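Local coordinates for protein glutaredoxin 1 (Francisella tularensis subsp. tularensis, PDB 3MSZ) that probably reduces protein disulfides and binds glutathione, at residues V6-R11 / P63-D68. Residues are numbered along the deposited sequence; the frame is centred on the assembly and turned at random.
Sequences VKIYTR and PQIFID. With CAC (cacodylate ion), chain C.
K7 pairs with F66 and Y9 with Q64 as the hydrogen-bonded positions of an antiparallel pair of strands, 6-10 and 64-67, whose axes run at 169°. In the first couple, F66 N reaches K7 O at 2.8 Å, and K7 N returns the bond to F66 O at 2.9 Å. In the second, Y9 N meets Q64 O at 2.9 Å, whereas Q64 N to Y9 O is longer, 3.1 Å, and more bent. Each of these four carbonyls also receives a CA-H...O contact, the shortest being P63 CA to Y9 O at 3.2 Å.

On the face carrying K7, Y9, Q64 and F66, the Y9 and F66 rings approach diagonally, CE2 of Y9 lying 3.6 Å from CE2 of F66 with planes at 84°. With its CG beside the backbone N (chi1 -67°), Y9 brings the CD2-CE2 edge of its ring toward F66. K7 NZ donates to Y9 OH at 3.0 Å, tethering the far end of the tyrosine ring. The other face is aliphatic: in one of the two conformers modelled for I8, this residue lies side by side with I65, I8 CG2 being 4.0 Å from I65 CG1, and I8 CG2 also meets P63 CB; both contacts are doubtful for the alternate conformer.

Beyond the strand, R11 holds cacodylate O1 in a fork of NE and NH1, in the guanidinium plane; V62 N binds the same ion, probably a crystallisation component. P63, preceded by a cis peptide as is usual in the thioredoxin fold, touches glutathione and C17 of the CxxC motif.

Outward, F45 meets the Y9 ring and H71 the F66 ring, while F24 of helix 15-26 covers V6 and I8. The two strands form the centre of the mixed sheet: 32-35, parallel to 6-10, flanks one edge of the pair and 70-73, antiparallel to 64-67, the other.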
# COMPACT_ATOMS: atom_id res chain seq x y z
N VAL A 6 3.65 5.34 7.08
CA VAL A 6 3.36 4.59 5.87
C VAL A 6 3.17 3.12 6.18
O VAL A 6 4.02 2.50 6.80
CB VAL A 6 4.49 4.70 4.84
CG1 VAL A 6 4.10 3.92 3.54
CG2 VAL A 6 4.81 6.18 4.55
N LYS A 7 2.06 2.57 5.72
CA LYS A 7 1.84 1.14 5.80
C LYS A 7 1.61 0.58 4.40
O LYS A 7 0.82 1.11 3.61
CB LYS A 7 0.61 0.88 6.68
CG LYS A 7 0.27 -0.59 6.85
CD LYS A 7 1.31 -1.29 7.71
CE LYS A 7 0.92 -2.72 8.02
NZ LYS A 7 -0.25 -2.79 8.94
N ILE A 8 2.33 -0.49 4.08
CA ILE A 8 2.18 -1.17 2.80
C ILE A 8 1.90 -2.65 2.97
O ILE A 8 2.63 -3.37 3.66
CB ILE A 8 3.46 -1.08 1.92
CG1 ILE A 8 4.09 0.31 2.01
CG2 ILE A 8 3.09 -1.40 0.47
CD1 ILE A 8 5.32 0.51 1.09
N TYR A 9 0.84 -3.11 2.30
CA TYR A 9 0.49 -4.50 2.28
C TYR A 9 0.95 -5.10 0.97
O TYR A 9 0.63 -4.57 -0.10
CB TYR A 9 -1.03 -4.63 2.44
CG TYR A 9 -1.51 -4.20 3.82
CD1 TYR A 9 -1.55 -5.11 4.87
CD2 TYR A 9 -1.96 -2.90 4.05
CE1 TYR A 9 -2.00 -4.74 6.13
CE2 TYR A 9 -2.42 -2.51 5.33
CZ TYR A 9 -2.44 -3.45 6.35
OH TYR A 9 -2.87 -3.10 7.62
N THR A 10 1.67 -6.22 1.06
CA THR A 10 2.33 -6.79 -0.09
C THR A 10 2.29 -8.31 -0.09
O THR A 10 1.76 -8.94 0.83
CB THR A 10 3.84 -6.38 -0.10
OG1 THR A 10 4.47 -6.98 1.03
CG2 THR A 10 4.00 -4.87 0.02
N ARG A 11 2.82 -8.89 -1.16
CA ARG A 11 3.13 -10.31 -1.20
C ARG A 11 4.50 -10.44 -1.90
O ARG A 11 4.96 -9.50 -2.61
CB ARG A 11 2.03 -11.08 -1.94
CG ARG A 11 2.10 -10.91 -3.48
CD ARG A 11 0.96 -11.70 -4.15
NE ARG A 11 0.93 -11.49 -5.61
CZ ARG A 11 1.79 -12.05 -6.48
NH1 ARG A 11 1.66 -11.82 -7.77
NH2 ARG A 11 2.76 -12.86 -6.06
N PRO A 63 0.19 -4.08 -4.43
CA PRO A 63 0.24 -3.49 -3.09
C PRO A 63 -0.98 -2.61 -2.76
O PRO A 63 -1.66 -2.11 -3.66
CB PRO A 63 1.51 -2.62 -3.16
CG PRO A 63 1.49 -2.15 -4.57
CD PRO A 63 1.02 -3.32 -5.39
N GLN A 64 -1.23 -2.43 -1.46
CA GLN A 64 -2.14 -1.41 -0.95
C GLN A 64 -1.36 -0.54 0.03
O GLN A 64 -0.78 -1.03 1.01
CB GLN A 64 -3.40 -2.00 -0.28
CG GLN A 64 -4.33 -2.77 -1.25
CD GLN A 64 -4.82 -1.94 -2.46
OE1 GLN A 64 -5.05 -2.48 -3.56
NE2 GLN A 64 -4.96 -0.65 -2.26
N ILE A 65 -1.38 0.76 -0.23
CA ILE A 65 -0.58 1.71 0.51
C ILE A 65 -1.47 2.66 1.33
O ILE A 65 -2.42 3.25 0.80
CB ILE A 65 0.27 2.54 -0.47
CG1 ILE A 65 1.19 1.60 -1.26
CG2 ILE A 65 1.05 3.64 0.27
CD1 ILE A 65 1.69 2.18 -2.56
N PHE A 66 -1.17 2.79 2.62
CA PHE A 66 -1.84 3.77 3.47
C PHE A 66 -0.82 4.77 4.01
O PHE A 66 0.28 4.41 4.42
CB PHE A 66 -2.57 3.09 4.63
CG PHE A 66 -3.60 2.09 4.19
CD1 PHE A 66 -4.95 2.39 4.25
CD2 PHE A 66 -3.22 0.84 3.73
CE1 PHE A 66 -5.92 1.45 3.85
CE2 PHE A 66 -4.18 -0.10 3.34
CZ PHE A 66 -5.52 0.21 3.40
N ILE A 67 -1.18 6.04 3.97
CA ILE A 67 -0.31 7.08 4.49
C ILE A 67 -1.09 7.92 5.49
O ILE A 67 -2.14 8.49 5.15
CB ILE A 67 0.21 7.95 3.37
CG1 ILE A 67 0.96 7.07 2.36
CG2 ILE A 67 1.08 9.07 3.94
CD1 ILE A 67 1.49 7.79 1.15
N ASP A 68 -0.57 7.97 6.71
CA ASP A 68 -1.25 8.59 7.85
C ASP A 68 -2.71 8.12 7.91
O ASP A 68 -3.62 8.92 8.12
CB ASP A 68 -1.16 10.13 7.81
CG ASP A 68 0.30 10.63 7.95
OD1 ASP A 68 0.65 11.63 7.28
OD2 ASP A 68 1.08 10.02 8.71
AS CAC C . -2.09 -10.04 -7.20
O1 CAC C . -0.48 -9.99 -7.84
O2 CAC C . -2.41 -8.44 -6.64
C1 CAC C . -3.37 -10.53 -8.61
C2 CAC C . -2.22 -11.28 -5.69